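Local structure of phosphosugar isomerase (Escherichia coli O6:H1, 5UQI) at residues Leu18-Glu23 and Pro154-Thr159; Ala33-Val38 and Ile121-Ser126; Gly55-Lys60 and Thr159-Val164; Ile97-Glu102 and Ile141-Glu146; Ala104-Thr109 and Ser129-Ser134. The protein binds arabinose-5-phosphate and, as a sugar-phosphate isomerase of the GutQ/KpsF type, probably isomerises it in a step linked to lipopolysaccharide biosynthesis. One frame throughout, in Å; residues are numbered along the deposited sequence.

Contact 1: Leu18-Glu23 and Pro154-Thr159; sequences LKAVEE and PSCSST. With A5P (arabinose-5-phosphate), chain B.
Ala20 and Cys156 mark the tight end of this helix-to-helix contact. The methyl of Ala20 points at the start of helix 156-175 and rests on the Cys156 side chain, with Ala20 CB 3.6 Å from Cys156 CB. The sulfur stays close as well: Cys156 SG is 3.9 Å from Ala20 CB, because chi1 of -66° sets SG beside the backbone N of Cys156 and opposite its carbonyl carbon. Both residues are buried, and loop residue Lys144 also packs on Ala20.

One turn further along helix 156-175, and one residue on in helix 3-25, the fit is looser. Val21 and Thr159 approach at about a right angle and meet through single methyls, Val21 CG2 lying 4.1 Å from Thr159 CG2. Both residues are partly exposed. The hydroxyl of Thr159 takes no part in this methyl contact and bonds to Glu17, one turn back on the same N-terminal helix. Beyond this edge Leu18, Lys19 and Glu22 lie on the exposed face of helix 3-25.

At the far end of residues 154-159 the chain turns to the ligand, where Pro154 CG comes within 3.2 Å of O1 of arabinose-5-phosphate. The carboxylate of Glu146 accepts from Ser155 N just ahead of the helix. An N-terminal helix thus packs against the last long helix of a SIS domain, at the helix start that borders the sugar-phosphate pocket.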
# COMPACT_ATOMS: atom_id res chain seq x y z
N LEU A 18 4.95 -10.09 13.54
CA LEU A 18 5.09 -9.07 14.55
C LEU A 18 6.48 -8.41 14.43
O LEU A 18 6.56 -7.18 14.48
CB LEU A 18 4.90 -9.71 15.94
CG LEU A 18 4.97 -8.78 17.18
CD1 LEU A 18 3.66 -8.04 17.38
CD2 LEU A 18 5.27 -9.58 18.45
N LYS A 19 7.52 -9.21 14.27
CA LYS A 19 8.89 -8.66 14.16
C LYS A 19 9.03 -7.74 12.95
O LYS A 19 9.67 -6.69 13.03
CB LYS A 19 9.93 -9.76 14.10
CG LYS A 19 10.16 -10.42 15.46
CD LYS A 19 11.27 -11.47 15.32
CE LYS A 19 12.66 -10.83 15.17
NZ LYS A 19 13.60 -11.65 14.34
N ALA A 20 8.43 -8.16 11.85
CA ALA A 20 8.52 -7.35 10.60
C ALA A 20 7.86 -5.98 10.81
O ALA A 20 8.36 -4.97 10.32
CB ALA A 20 7.86 -8.15 9.47
N VAL A 21 6.74 -5.95 11.51
CA VAL A 21 6.07 -4.68 11.82
C VAL A 21 6.97 -3.80 12.72
O VAL A 21 7.18 -2.63 12.43
CB VAL A 21 4.69 -4.91 12.43
CG1 VAL A 21 4.04 -3.60 12.90
CG2 VAL A 21 3.81 -5.62 11.39
N GLU A 22 7.56 -4.44 13.72
CA GLU A 22 8.43 -3.73 14.65
C GLU A 22 9.60 -3.09 13.92
O GLU A 22 9.94 -1.96 14.28
CB GLU A 22 9.02 -4.71 15.70
CG GLU A 22 8.10 -5.14 16.81
CD GLU A 22 8.82 -5.99 17.89
OE1 GLU A 22 9.93 -6.49 17.65
OE2 GLU A 22 8.24 -6.18 19.00
N GLU A 23 10.18 -3.79 12.94
CA GLU A 23 11.35 -3.36 12.15
C GLU A 23 10.96 -2.04 11.51
O GLU A 23 11.74 -1.09 11.49
CB GLU A 23 11.73 -4.34 11.05
CG GLU A 23 12.09 -5.75 11.52
CD GLU A 23 13.47 -5.88 12.13
OE1 GLU A 23 14.33 -4.99 11.89
OE2 GLU A 23 13.69 -6.89 12.84
N PRO A 154 3.94 -14.06 0.70
CA PRO A 154 3.65 -12.74 1.32
C PRO A 154 2.87 -12.88 2.62
O PRO A 154 1.73 -13.44 2.67
CB PRO A 154 2.79 -12.02 0.25
CG PRO A 154 3.34 -12.57 -1.02
CD PRO A 154 3.67 -14.02 -0.76
N SER A 155 3.51 -12.42 3.69
CA SER A 155 2.99 -12.67 5.04
C SER A 155 3.55 -11.50 5.79
O SER A 155 2.83 -10.51 6.02
CB SER A 155 3.50 -14.03 5.57
OG SER A 155 4.89 -14.13 5.21
N CYS A 156 4.86 -11.52 6.08
CA CYS A 156 5.46 -10.33 6.68
C CYS A 156 5.22 -9.11 5.74
O CYS A 156 4.86 -8.05 6.25
CB CYS A 156 6.94 -10.50 6.88
SG CYS A 156 7.28 -11.79 8.10
N SER A 157 5.43 -9.24 4.43
CA SER A 157 5.38 -8.02 3.59
C SER A 157 3.94 -7.48 3.44
O SER A 157 3.75 -6.26 3.56
CB SER A 157 5.95 -8.25 2.22
OG SER A 157 5.22 -9.31 1.63
N SER A 158 2.96 -8.34 3.17
CA SER A 158 1.57 -7.88 3.00
C SER A 158 1.06 -7.30 4.30
O SER A 158 0.33 -6.29 4.29
CB SER A 158 0.71 -9.07 2.47
OG SER A 158 1.03 -10.27 3.24
N THR A 159 1.42 -7.89 5.43
CA THR A 159 0.97 -7.36 6.70
C THR A 159 1.65 -6.03 6.99
O THR A 159 0.97 -5.15 7.44
CB THR A 159 1.22 -8.34 7.88
OG1 THR A 159 0.34 -9.46 7.65
CG2 THR A 159 0.95 -7.71 9.28
C1 A5P B . 2.69 -13.67 -4.95
O1 A5P B . 3.07 -13.90 -3.88
C2 A5P B . 1.76 -12.56 -5.09
O2 A5P B . 0.59 -12.69 -4.34
C3 A5P B . 2.60 -11.40 -4.79
O3 A5P B . 1.98 -10.44 -3.93
C4 A5P B . 2.69 -11.01 -6.24
O4 A5P B . 3.59 -11.88 -6.92
C5 A5P B . 3.10 -9.59 -6.44
O5 A5P B . 4.38 -9.43 -5.96
P A5P B . 4.80 -7.92 -5.65
O1P A5P B . 4.19 -7.48 -4.31
O2P A5P B . 6.41 -8.05 -5.56
O3P A5P B . 4.26 -7.09 -6.70

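Contact 2: Ala33-Val38 and Ile121-Ser126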
# COMPACT_ATOMS: atom_id res chain seq x y z
N ALA A 33 6.48 12.11 5.92
CA ALA A 33 5.92 13.44 5.97
C ALA A 33 5.60 13.94 4.57
O ALA A 33 4.52 14.51 4.34
CB ALA A 33 6.88 14.37 6.69
N ASN A 34 6.52 13.74 3.62
CA ASN A 34 6.25 14.12 2.23
C ASN A 34 5.05 13.32 1.69
O ASN A 34 4.22 13.89 0.98
CB ASN A 34 7.44 13.85 1.34
CG ASN A 34 8.47 14.92 1.47
OD1 ASN A 34 8.18 16.05 1.91
ND2 ASN A 34 9.67 14.60 1.09
N LEU A 35 4.93 12.05 2.10
CA LEU A 35 3.78 11.23 1.65
C LEU A 35 2.46 11.88 2.09
O LEU A 35 1.50 12.06 1.29
CB LEU A 35 3.95 9.79 2.14
CG LEU A 35 2.72 8.88 1.88
CD1 LEU A 35 2.52 8.71 0.35
CD2 LEU A 35 2.96 7.54 2.53
N ILE A 36 2.41 12.26 3.37
CA ILE A 36 1.21 12.89 3.91
C ILE A 36 0.87 14.18 3.15
O ILE A 36 -0.27 14.42 2.79
CB ILE A 36 1.32 13.15 5.45
CG1 ILE A 36 1.25 11.83 6.23
CG2 ILE A 36 0.23 14.13 5.92
CD1 ILE A 36 -0.09 11.14 6.21
N LYS A 37 1.86 15.05 2.95
CA LYS A 37 1.65 16.29 2.21
C LYS A 37 1.15 16.12 0.80
O LYS A 37 0.24 16.81 0.40
CB LYS A 37 2.94 17.11 2.24
CG LYS A 37 3.32 17.48 3.66
CD LYS A 37 4.64 18.24 3.69
CE LYS A 37 5.10 18.43 5.12
NZ LYS A 37 6.45 19.06 5.11
N VAL A 38 1.71 15.16 0.06
CA VAL A 38 1.26 14.87 -1.32
C VAL A 38 -0.18 14.41 -1.27
O VAL A 38 -1.01 14.89 -2.03
CB VAL A 38 2.08 13.79 -2.03
CG1 VAL A 38 1.44 13.37 -3.35
CG2 VAL A 38 3.53 14.25 -2.28
N ILE A 121 3.15 7.46 -6.71
CA ILE A 121 3.80 7.08 -5.47
C ILE A 121 3.99 5.58 -5.51
O ILE A 121 3.08 4.88 -5.95
CB ILE A 121 2.83 7.43 -4.29
CG1 ILE A 121 2.68 8.97 -4.23
CG2 ILE A 121 3.36 6.88 -2.96
CD1 ILE A 121 1.54 9.35 -3.30
N SER A 122 5.12 5.07 -5.08
CA SER A 122 5.32 3.64 -4.98
C SER A 122 5.50 3.21 -3.53
O SER A 122 6.10 3.92 -2.74
CB SER A 122 6.50 3.10 -5.81
OG SER A 122 7.74 3.74 -5.32
N PHE A 123 4.94 2.03 -3.17
CA PHE A 123 5.29 1.39 -1.93
C PHE A 123 6.01 0.11 -2.28
O PHE A 123 5.38 -0.84 -2.84
CB PHE A 123 3.97 0.97 -1.18
CG PHE A 123 3.16 2.08 -0.51
CD1 PHE A 123 3.40 3.45 -0.69
CD2 PHE A 123 2.02 1.72 0.26
CE1 PHE A 123 2.63 4.41 -0.04
CE2 PHE A 123 1.22 2.69 0.86
CZ PHE A 123 1.53 4.03 0.75
N THR A 124 7.33 0.00 -2.00
CA THR A 124 8.15 -1.17 -2.35
C THR A 124 9.17 -1.38 -1.25
O THR A 124 9.33 -0.47 -0.42
CB THR A 124 8.90 -1.03 -3.71
OG1 THR A 124 10.07 -0.18 -3.55
CG2 THR A 124 7.98 -0.41 -4.84
N ARG A 125 9.89 -2.48 -1.35
CA ARG A 125 10.89 -2.76 -0.34
C ARG A 125 12.19 -2.01 -0.62
O ARG A 125 13.12 -2.14 0.20
CB ARG A 125 11.11 -4.27 -0.27
CG ARG A 125 11.97 -4.86 -1.32
CD ARG A 125 12.02 -6.39 -1.17
NE ARG A 125 12.62 -6.91 -2.37
CZ ARG A 125 12.35 -8.09 -2.93
NH1 ARG A 125 11.44 -8.90 -2.39
NH2 ARG A 125 12.99 -8.45 -4.05
N SER A 126 12.28 -1.31 -1.73
CA SER A 126 13.58 -0.65 -2.13
C SER A 126 13.44 0.53 -3.04
O SER A 126 12.85 0.42 -4.14
CB SER A 126 14.44 -1.67 -2.87
OG SER A 126 15.70 -1.07 -3.31
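Thr124 OG1, next in the strand to the Phe123 that packs on Leu35, is gripped by two groups. It accepts from Ser126 N at 3.1 Å with an N-H...O angle of 156°, closing an ST turn, and it also shares a hydrogen bond with the hydroxyl of Ser129. This polar knot fixes the chain where strand 120-124 ends, well away from the greasy surface that meets helix 32-41.

There the helix runs in a roughly antiparallel sense, at 140° to the strand, the two short axes 11.3 Å apart at closest approach. Leu35 bridges the gap with a forked tip. With CG opposite the backbone N (chi1 173°), one branch goes to each of two strand residues on the same face of the sheet. Leu35 CD1 sits 3.8 Å from Ile121 CD1 and close to its CG2 as well. The other branch reaches the far part of the Phe123 ring, Leu35 CD2 being 4.1 Å from Phe123 CE1, and the ring meets it obliquely. One turn on, Val38 and Ile121 slide past each other in opposite directions, with Val38 CG1 4.0 Å from Ile121 CD1.

Leu137 and Val139 of the neighbouring strand also touch Leu35. Between helix and strand no hydrogen bond forms, and every touching group is aliphatic or aromatic, which implies that this part of helix 32-41 is held to the strand mainly by hydrophobic burial.

Contact 3: Gly55-Lys60 and Thr159-Val164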
# COMPACT_ATOMS: atom_id res chain seq x y z
N GLY A 55 -2.03 -6.54 -4.30
CA GLY A 55 -3.27 -6.00 -4.87
C GLY A 55 -4.41 -6.17 -3.85
O GLY A 55 -5.26 -5.33 -3.80
N ILE A 56 -4.44 -7.29 -3.13
CA ILE A 56 -5.53 -7.49 -2.15
C ILE A 56 -5.35 -6.48 -0.99
O ILE A 56 -6.32 -5.85 -0.56
CB ILE A 56 -5.60 -8.93 -1.65
CG1 ILE A 56 -5.85 -9.85 -2.82
CG2 ILE A 56 -6.77 -9.00 -0.63
CD1 ILE A 56 -5.66 -11.33 -2.49
N ILE A 57 -4.09 -6.30 -0.56
CA ILE A 57 -3.85 -5.23 0.47
C ILE A 57 -4.19 -3.84 -0.11
O ILE A 57 -4.76 -3.02 0.63
CB ILE A 57 -2.38 -5.30 0.95
CG1 ILE A 57 -2.14 -6.65 1.64
CG2 ILE A 57 -2.12 -4.13 1.92
CD1 ILE A 57 -3.10 -7.06 2.73
N ALA A 58 -3.88 -3.58 -1.38
CA ALA A 58 -4.23 -2.31 -2.05
C ALA A 58 -5.74 -2.09 -2.02
O ALA A 58 -6.21 -0.98 -1.76
CB ALA A 58 -3.70 -2.32 -3.49
N ARG A 59 -6.53 -3.17 -2.25
CA ARG A 59 -8.02 -3.08 -2.16
C ARG A 59 -8.41 -2.67 -0.71
O ARG A 59 -9.30 -1.83 -0.55
CB ARG A 59 -8.73 -4.42 -2.48
CG ARG A 59 -8.83 -4.76 -3.91
CD ARG A 59 -9.58 -6.11 -4.09
NE ARG A 59 -8.61 -7.13 -4.56
CZ ARG A 59 -8.53 -7.70 -5.77
NH1 ARG A 59 -9.38 -7.39 -6.75
NH2 ARG A 59 -7.57 -8.63 -6.01
N LYS A 60 -7.79 -3.31 0.32
CA LYS A 60 -8.11 -2.96 1.70
C LYS A 60 -7.77 -1.49 1.95
O LYS A 60 -8.63 -0.77 2.51
CB LYS A 60 -7.28 -3.85 2.64
CG LYS A 60 -7.93 -3.98 4.04
CD LYS A 60 -7.76 -2.71 4.92
CE LYS A 60 -8.11 -3.01 6.38
NZ LYS A 60 -7.80 -1.74 7.16
N THR A 159 1.42 -7.89 5.43
CA THR A 159 0.97 -7.36 6.70
C THR A 159 1.65 -6.03 6.99
O THR A 159 0.97 -5.15 7.44
CB THR A 159 1.22 -8.34 7.88
OG1 THR A 159 0.34 -9.46 7.65
CG2 THR A 159 0.95 -7.71 9.28
N VAL A 160 2.96 -5.89 6.71
CA VAL A 160 3.60 -4.61 7.01
C VAL A 160 2.99 -3.46 6.19
O VAL A 160 2.77 -2.33 6.70
CB VAL A 160 5.11 -4.71 6.71
CG1 VAL A 160 5.73 -3.36 6.89
CG2 VAL A 160 5.74 -5.66 7.73
N VAL A 161 2.77 -3.70 4.89
CA VAL A 161 2.18 -2.69 4.03
C VAL A 161 0.75 -2.33 4.52
O VAL A 161 0.38 -1.14 4.51
CB VAL A 161 2.14 -3.15 2.56
CG1 VAL A 161 1.50 -2.05 1.73
CG2 VAL A 161 3.57 -3.29 2.11
N LEU A 162 0.02 -3.33 5.00
CA LEU A 162 -1.33 -3.01 5.53
C LEU A 162 -1.24 -2.11 6.75
O LEU A 162 -1.97 -1.13 6.85
CB LEU A 162 -2.06 -4.32 5.92
CG LEU A 162 -3.43 -4.15 6.60
CD1 LEU A 162 -4.42 -3.44 5.69
CD2 LEU A 162 -3.94 -5.54 6.94
N VAL A 163 -0.32 -2.43 7.67
CA VAL A 163 -0.20 -1.61 8.88
C VAL A 163 0.25 -0.18 8.55
O VAL A 163 -0.33 0.80 9.04
CB VAL A 163 0.77 -2.28 9.87
CG1 VAL A 163 1.02 -1.40 11.08
CG2 VAL A 163 0.15 -3.60 10.35
N VAL A 164 1.25 -0.09 7.65
CA VAL A 164 1.72 1.23 7.22
C VAL A 164 0.59 2.05 6.57
O VAL A 164 0.32 3.21 6.91
CB VAL A 164 2.91 1.06 6.24
CG1 VAL A 164 3.14 2.35 5.47
CG2 VAL A 164 4.16 0.60 7.00
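No flat group carries this contact: Ile57 and Lys60 on one helix meet Val161 and Leu162 on the other without any ring, carboxylate or guanidinium between them, so the side chains meet through methyls and methylenes, one methyl also resting on the partner backbone. The two segments run nearly side by side in the same direction, with an angle of only 17° and their axes 9.8 Å apart.

Ile57 is the centre. Its CG2, placed opposite the backbone N by a chi1 of -63°, rests against the backbone of the partner helix, 3.8 Å from Leu162 N. The same methyl serves two side chains, at 4.0 Å from Leu162 CB and 4.2 Å from Val161 CG1.

One turn on along helix 52-67, a methyl of Leu162 meets the chain of Lys60. Leu162 CD1 lies 3.5 Å from Lys60 CD and stays near CG and CE, so the methyl leans on the middle of the lysine chain, and the two side chains cross at about a right angle. A bend at chi2 (-75°) brings the aliphatic part of Lys60 over this methyl. Its ammonium end passes on to a salt bridge with Asp166 and a hydrogen bond with Thr64.

The Val161 methyl that meets Ile57 also packs on Ile97 of the sheet. The chemistry is graded accordingly: apolar next to the sheet, amphipathic toward the outside, where the lysine lends its methylenes to the packing and its charge to a carboxylate further along helix 156-175.

Contact 4: Ile97-Glu102 and Ile141-Glu146; sequences ISNSGE and IPVKSE. With A5P (arabinose-5-phosphate), chain B.
The loops of Asn99 and Val143 follow the ends of strands 93-97 and 137-140 and keep their backbones well apart, the nearest alpha carbons being those of Asn99 and Ile141, 8.3 Å from each other. The Asn99 side chain reaches into that gap, and a water completes the bridge. Its CG stands opposite the backbone N (chi1 177°), which carries the amide out toward the second loop, where Asn99 ND2 lies 4.1 Å from Val143 CG2, the two side chains crossing at about a right angle.

Its N-H finds a polar partner through water: ND2 of Asn99 donates to a water at 2.8 Å, and that water donates in turn to Ile141 O at 3.1 Å. The amide oxygen faces a carboxylate, with Asn99 OD1 4.2 Å from Glu146 OE2. Neither oxygen depends on the other, since OE2 bonds to Ser157 and OD1 takes a weak bond from Arg125.

On its other side the 97-102 loop cradles the phosphate of arabinose-5-phosphate. Asn99 N donates to O1P at 2.8 Å, nearly straight at 166°. Ser100 N donates to O2P at 2.9 Å and 170°. O2P is gripped a second time by Ser100 OG, while Ser98 OG donates to O3P and accepts from Gly101 N in an ST motif. The direct contact is slight, and the polar link between the loops runs through one water, whereas backbone amides and hydroxyls of the 97-102 loop bind the anion.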
# COMPACT_ATOMS: atom_id res chain seq x y z
N ILE A 97 1.58 -0.45 -5.49
CA ILE A 97 2.12 -1.30 -4.43
C ILE A 97 2.71 -2.53 -5.03
O ILE A 97 2.04 -3.27 -5.76
CB ILE A 97 1.01 -1.69 -3.38
CG1 ILE A 97 0.43 -0.43 -2.74
CG2 ILE A 97 1.67 -2.63 -2.34
CD1 ILE A 97 -0.61 -0.78 -1.64
N SER A 98 4.00 -2.73 -4.78
CA SER A 98 4.68 -3.95 -5.23
C SER A 98 5.85 -4.21 -4.28
O SER A 98 6.75 -3.37 -4.16
CB SER A 98 5.24 -3.74 -6.65
OG SER A 98 6.12 -4.81 -7.05
N ASN A 99 5.84 -5.35 -3.61
CA ASN A 99 6.89 -5.57 -2.61
C ASN A 99 8.28 -5.55 -3.29
O ASN A 99 9.20 -4.82 -2.86
CB ASN A 99 6.63 -6.85 -1.82
CG ASN A 99 7.76 -7.14 -0.82
OD1 ASN A 99 8.41 -8.18 -0.92
ND2 ASN A 99 8.04 -6.21 0.09
N SER A 100 8.42 -6.32 -4.36
CA SER A 100 9.72 -6.32 -5.05
C SER A 100 9.96 -5.02 -5.81
O SER A 100 11.14 -4.62 -6.01
CB SER A 100 9.77 -7.45 -6.08
OG SER A 100 8.83 -7.26 -7.15
N GLY A 101 8.91 -4.38 -6.30
CA GLY A 101 9.10 -3.21 -7.19
C GLY A 101 9.56 -3.64 -8.58
O GLY A 101 9.95 -2.78 -9.40
N GLU A 102 9.41 -4.94 -8.88
CA GLU A 102 9.83 -5.49 -10.18
C GLU A 102 8.72 -6.23 -10.90
O GLU A 102 8.94 -6.76 -12.01
CB GLU A 102 11.04 -6.41 -10.00
CG GLU A 102 12.30 -5.74 -9.37
CD GLU A 102 12.87 -4.61 -10.19
OE1 GLU A 102 12.61 -4.56 -11.42
OE2 GLU A 102 13.57 -3.72 -9.58
N ILE A 141 9.38 0.54 2.20
CA ILE A 141 8.82 -0.18 3.35
C ILE A 141 9.66 -1.45 3.43
O ILE A 141 9.33 -2.45 2.77
CB ILE A 141 7.34 -0.51 3.13
CG1 ILE A 141 6.56 0.80 2.87
CG2 ILE A 141 6.83 -1.30 4.37
CD1 ILE A 141 5.08 0.65 2.59
N PRO A 142 10.74 -1.42 4.23
CA PRO A 142 11.70 -2.52 4.24
C PRO A 142 11.08 -3.79 4.87
O PRO A 142 10.40 -3.71 5.92
CB PRO A 142 12.86 -1.96 5.08
CG PRO A 142 12.19 -1.02 6.04
CD PRO A 142 10.97 -0.47 5.34
N VAL A 143 11.26 -4.91 4.19
CA VAL A 143 10.83 -6.20 4.69
C VAL A 143 11.98 -7.17 4.43
O VAL A 143 12.29 -7.47 3.28
CB VAL A 143 9.53 -6.70 3.99
CG1 VAL A 143 9.11 -8.06 4.56
CG2 VAL A 143 8.39 -5.65 4.10
N LYS A 144 12.58 -7.63 5.52
CA LYS A 144 13.75 -8.52 5.54
C LYS A 144 13.53 -9.90 4.90
O LYS A 144 14.35 -10.37 4.10
CB LYS A 144 14.23 -8.70 7.02
CG LYS A 144 13.16 -8.47 8.13
CD LYS A 144 12.20 -9.65 8.44
CE LYS A 144 11.47 -9.52 9.79
NZ LYS A 144 10.59 -10.66 10.20
N SER A 145 12.43 -10.53 5.31
CA SER A 145 12.12 -11.92 4.98
C SER A 145 10.60 -12.08 5.05
O SER A 145 9.90 -11.22 5.60
CB SER A 145 12.73 -12.85 6.03
OG SER A 145 12.72 -14.20 5.57
N GLU A 146 10.10 -13.18 4.51
CA GLU A 146 8.71 -13.59 4.79
C GLU A 146 8.66 -14.52 5.99
O GLU A 146 9.72 -14.86 6.53
CB GLU A 146 8.06 -14.23 3.56
CG GLU A 146 7.97 -13.28 2.36
CD GLU A 146 7.03 -12.08 2.50
OE1 GLU A 146 6.40 -11.84 3.59
OE2 GLU A 146 6.94 -11.35 1.48
C1 A5P B . 2.69 -13.67 -4.95
O1 A5P B . 3.07 -13.90 -3.88
C2 A5P B . 1.76 -12.56 -5.09
O2 A5P B . 0.59 -12.69 -4.34
C3 A5P B . 2.60 -11.40 -4.79
O3 A5P B . 1.98 -10.44 -3.93
C4 A5P B . 2.69 -11.01 -6.24
O4 A5P B . 3.59 -11.88 -6.92
C5 A5P B . 3.10 -9.59 -6.44
O5 A5P B . 4.38 -9.43 -5.96
P A5P B . 4.80 -7.92 -5.65
O1P A5P B . 4.19 -7.48 -4.31
O2P A5P B . 6.41 -8.05 -5.56
O3P A5P B . 4.26 -7.09 -6.70
O HOH W 1 7.31 -3.52 0.66

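Contact 5: Ala104-Thr109 and Ser129-Ser134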
# COMPACT_ATOMS: atom_id res chain seq x y z
N ALA A 104 6.18 -7.55 -13.23
CA ALA A 104 6.00 -7.17 -14.64
C ALA A 104 4.68 -6.46 -14.88
O ALA A 104 4.60 -5.45 -15.56
CB ALA A 104 6.12 -8.37 -15.56
N GLU A 105 3.61 -7.00 -14.26
CA GLU A 105 2.31 -6.38 -14.49
C GLU A 105 2.22 -4.94 -14.00
O GLU A 105 1.50 -4.13 -14.59
CB GLU A 105 1.21 -7.25 -13.79
CG GLU A 105 1.07 -8.66 -14.36
CD GLU A 105 1.90 -9.69 -13.62
OE1 GLU A 105 2.99 -9.35 -13.03
OE2 GLU A 105 1.55 -10.87 -13.71
N ILE A 106 2.92 -4.59 -12.93
CA ILE A 106 2.85 -3.26 -12.42
C ILE A 106 3.75 -2.35 -13.25
O ILE A 106 3.33 -1.25 -13.56
CB ILE A 106 3.27 -3.21 -10.91
CG1 ILE A 106 2.41 -4.15 -10.08
CG2 ILE A 106 3.23 -1.79 -10.37
CD1 ILE A 106 0.92 -3.70 -10.10
N LEU A 107 4.92 -2.84 -13.62
CA LEU A 107 5.76 -1.95 -14.48
C LEU A 107 5.08 -1.65 -15.81
O LEU A 107 5.37 -0.59 -16.41
CB LEU A 107 7.09 -2.58 -14.78
CG LEU A 107 7.86 -2.95 -13.54
CD1 LEU A 107 9.17 -3.67 -13.87
CD2 LEU A 107 8.21 -1.80 -12.63
N ALA A 108 4.26 -2.60 -16.32
CA ALA A 108 3.55 -2.40 -17.58
C ALA A 108 2.59 -1.23 -17.58
O ALA A 108 2.24 -0.71 -18.65
CB ALA A 108 2.77 -3.67 -17.93
N THR A 109 2.16 -0.77 -16.39
CA THR A 109 1.33 0.38 -16.36
C THR A 109 2.05 1.72 -16.56
O THR A 109 1.43 2.78 -16.74
CB THR A 109 0.59 0.54 -15.00
OG1 THR A 109 1.49 0.87 -13.96
CG2 THR A 109 -0.24 -0.72 -14.63
N SER A 129 14.32 -0.08 -6.73
CA SER A 129 13.55 -0.98 -7.60
C SER A 129 13.11 -0.23 -8.83
O SER A 129 13.00 1.00 -8.81
CB SER A 129 12.36 -1.61 -6.83
OG SER A 129 11.39 -0.60 -6.50
N SER A 130 12.79 -0.98 -9.89
CA SER A 130 12.32 -0.42 -11.14
C SER A 130 11.12 0.48 -10.95
O SER A 130 11.06 1.58 -11.44
CB SER A 130 12.00 -1.53 -12.15
OG SER A 130 13.21 -2.28 -12.47
N LEU A 131 10.14 -0.01 -10.18
CA LEU A 131 8.99 0.83 -9.91
C LEU A 131 9.30 2.14 -9.14
O LEU A 131 8.84 3.20 -9.52
CB LEU A 131 7.94 0.01 -9.06
CG LEU A 131 6.68 0.80 -8.72
CD1 LEU A 131 5.89 1.24 -9.93
CD2 LEU A 131 5.77 -0.10 -7.85
N ALA A 132 10.09 2.01 -8.08
CA ALA A 132 10.43 3.13 -7.23
C ALA A 132 11.19 4.23 -7.99
O ALA A 132 10.88 5.39 -7.82
CB ALA A 132 11.21 2.65 -6.04
N ILE A 133 12.11 3.77 -8.85
CA ILE A 133 12.89 4.69 -9.70
C ILE A 133 12.01 5.48 -10.66
O ILE A 133 12.33 6.62 -11.02
CB ILE A 133 13.95 3.88 -10.51
CG1 ILE A 133 15.07 3.42 -9.58
CG2 ILE A 133 14.53 4.67 -11.69
CD1 ILE A 133 15.86 4.53 -8.92
N SER A 134 10.88 4.89 -11.10
CA SER A 134 9.96 5.49 -12.04
C SER A 134 8.88 6.30 -11.43
O SER A 134 8.17 6.99 -12.12
CB SER A 134 9.30 4.37 -12.83
OG SER A 134 10.28 3.77 -13.65
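Leu107 leaves helix 104-107 with its CB pointing across the line to residues 129-134, and the torsion at chi1 (-56°) swings CG opposite its carbonyl carbon so that the fork opens onto the start of the second helix. Of the two branches, Leu107 CD1 touches the serine methylene, 3.9 Å from Ser130 CB. Leu107 CD2 goes deeper and is wedged against the first turn itself, 3.6 Å from Leu131 N and 3.8 Å from Ser130 CB, with Leu131 CB just beyond.

A second pairing lies beside the first and is more buried. Ile106 and Leu131 cross obliquely, the branch methyl Ile106 CG2 sitting 4.0 Å from Leu131 CD2 and almost as near its CD1. Leu96 of the central strand packs on both residues, which places the pair on the face of the parallel sheet opposite helices 52-67 and 156-175. This is the layering of the SIS domain, a three-layer alpha-beta-alpha sandwich of Rossmann-like topology, and here two short helices form part of one outer layer. Ile106 also touches Val51, a residue of the arabinose-5-phosphate pocket.

Polar bonds lie at the margin. Ser129, the N-cap of its helix, accepts a weak bond from Ala132 N. Ser130 OG turns to the carboxylate of Glu102, leaving its methylene to Leu107. On the other segment Ile106 O is held twice by Thr109, through its backbone N and through Thr109 OG1 at 2.8 Å, the hydroxyl lying in the carbonyl plane.

How the contacts relate
Contacts 2 and 3 line the same face of the parallel sheet and meet where Phe123 touches Val161; contact 2 is buried and wholly apolar, while contact 3 is partly buried and ends in a lysine. Contact 5 lies on the opposite face, joined to contact 2 through strand 120-124. Contacts 1 and 3 share Thr159 and helix 156-175, whose different sides receive helices 3-25 and 52-67. Contact 4, at the surface, is the polar exception: its loops follow strand ends, and Glu146 ties it to contact 1. Both touch the ligand, contact 4 by hydrogen bonds and contact 1 through Pro154; the apolar packing lies against the sheet.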